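PDB 4GN5: OBody AM3L15 from Pyrobaculum aerophilum, which is an engineered OB-fold domain, of a kind related to nucleic-acid-binding modules, that probably serves as a compact scaffold for binding a chosen target. Local coordinates for residues T6-T9 / A10-T13. Residues are numbered along the deposited sequence; the frame is centred on the assembly and turned at random.
Sequences THWT and AEIT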
loop_
_atom_site.group_PDB
_atom_site.type_symbol
_atom_site.label_atom_id
_atom_site.label_comp_id
_atom_site.label_asym_id
_atom_site.label_seq_id
_atom_site.Cartn_x
_atom_site.Cartn_y
_atom_site.Cartn_z
ATOM N N THR A 6 25.602 0.044 3.909
ATOM C CA THR A 6 25.906 0.407 5.287
ATOM C C THR A 6 25.388 -0.532 6.350
ATOM O O THR A 6 25.915 -0.558 7.442
ATOM C CB THR A 6 25.414 1.829 5.642
ATOM O OG1 THR A 6 24.009 1.883 5.506
ATOM C CG2 THR A 6 26.048 2.879 4.766
ATOM N N HIS A 7 24.317 -1.244 6.026
ATOM C CA HIS A 7 23.650 -2.107 6.989
ATOM C C HIS A 7 23.057 -3.336 6.349
ATOM O O HIS A 7 22.616 -3.287 5.242
ATOM C CB HIS A 7 22.490 -1.386 7.645
ATOM C CG HIS A 7 22.892 -0.243 8.502
ATOM N ND1 HIS A 7 23.258 0.973 7.987
ATOM C CD2 HIS A 7 22.982 -0.131 9.841
ATOM C CE1 HIS A 7 23.557 1.785 8.977
ATOM N NE2 HIS A 7 23.394 1.140 10.111
ATOM N N TRP A 8 23.028 -4.414 7.104
ATOM C CA TRP A 8 22.287 -5.604 6.759
ATOM C C TRP A 8 20.820 -5.320 7.062
ATOM O O TRP A 8 20.521 -4.593 7.986
ATOM C CB TRP A 8 22.758 -6.788 7.593
ATOM C CG TRP A 8 24.124 -7.296 7.239
ATOM C CD1 TRP A 8 25.293 -6.917 7.791
ATOM C CD2 TRP A 8 24.444 -8.278 6.262
ATOM N NE1 TRP A 8 26.329 -7.598 7.225
ATOM C CE2 TRP A 8 25.834 -8.439 6.275
ATOM C CE3 TRP A 8 23.691 -9.039 5.374
ATOM C CZ2 TRP A 8 26.480 -9.320 5.443
ATOM C CZ3 TRP A 8 24.334 -9.919 4.555
ATOM C CH2 TRP A 8 25.716 -10.051 4.591
ATOM N N THR A 9 19.916 -5.895 6.286
ATOM C CA THR A 9 18.502 -5.632 6.477
ATOM C C THR A 9 18.057 -5.944 7.904
ATOM O O THR A 9 17.282 -5.222 8.454
ATOM C CB THR A 9 17.633 -6.359 5.442
ATOM O OG1 THR A 9 17.729 -7.755 5.640
ATOM C CG2 THR A 9 18.068 -6.028 4.066
ATOM N N ALA A 10 18.568 -7.008 8.492
ATOM C CA ALA A 10 18.270 -7.339 9.908
ATOM C C ALA A 10 18.798 -6.247 10.909
ATOM O O ALA A 10 18.381 -6.224 12.055
ATOM C CB ALA A 10 18.835 -8.722 10.309
ATOM N N GLU A 11 19.753 -5.407 10.477
ATOM C CA GLU A 11 20.241 -4.286 11.313
ATOM C C GLU A 11 19.370 -3.033 11.193
ATOM O O GLU A 11 19.646 -2.066 11.871
ATOM C CB GLU A 11 21.712 -3.924 11.005
ATOM C CG GLU A 11 22.680 -5.065 11.437
ATOM C CD GLU A 11 24.091 -4.855 10.972
ATOM O OE1 GLU A 11 24.330 -4.333 9.836
ATOM O OE2 GLU A 11 24.974 -5.221 11.782
ATOM N N ILE A 12 18.352 -3.037 10.341
ATOM C CA ILE A 12 17.440 -1.914 10.277
ATOM C C ILE A 12 16.452 -2.025 11.448
ATOM O O ILE A 12 15.505 -2.787 11.387
ATOM C CB ILE A 12 16.740 -1.776 8.905
ATOM C CG1 ILE A 12 17.780 -1.754 7.760
ATOM C CG2 ILE A 12 15.885 -0.430 8.874
ATOM C CD1 ILE A 12 18.876 -0.602 7.908
ATOM N N THR A 13 16.726 -1.266 12.511
ATOM C CA THR A 13 15.958 -1.295 13.767
ATOM C C THR A 13 15.438 0.124 14.150
ATOM O O THR A 13 15.874 1.136 13.569
ATOM C CB THR A 13 16.861 -1.803 14.922
ATOM O OG1 THR A 13 18.007 -0.952 14.996
ATOM C CG2 THR A 13 17.400 -3.162 14.659
HETATM O O HOH W 1 26.379 -2.252 9.606
HETATM O O HOH W 2 14.793 -5.026 9.781
#
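Glu-11 folds back over the start of its own turn, and its OE1 takes the backbone N-H of Trp-8 at 3.0 Å from N. The bond is nearly straight (171°) and meets the carboxylate on its anti side. With CG beside the backbone N (chi1 -67°) and the chain extended beyond it, the carboxylate reaches back along the preceding residues. There the same OE1 lies in the indole plane of Trp-8, 3.4 Å from the edge atom CD1, its carboxylate turned steeply to the ring (planes 69° apart), and a water links it to Thr-6 O. On the His-7 side, Ile-12 brings CD1 to 3.7 Å from His-7 CB, while Thr-6 OG1 holds the imidazole through ND1 at 2.7 Å, in the ring plane. Cut back to an alanine, Ile-12 would lose CD1, which would probably leave His-7 CB without this neighbour and open a gap against Val-21, Val-23 and Val-50. Two backbone bonds close the turn: Glu-11 N to Trp-8 O at 2.7 Å and Ile-12 N to Thr-9 O at 3.1 Å. Thr-9 turns its hydroxyl to Asp-43. Glu-11 thus ties down the start of a short 3-10 turn that seats Ile-12 against strands 20-24 and 50-55 of the OB fold.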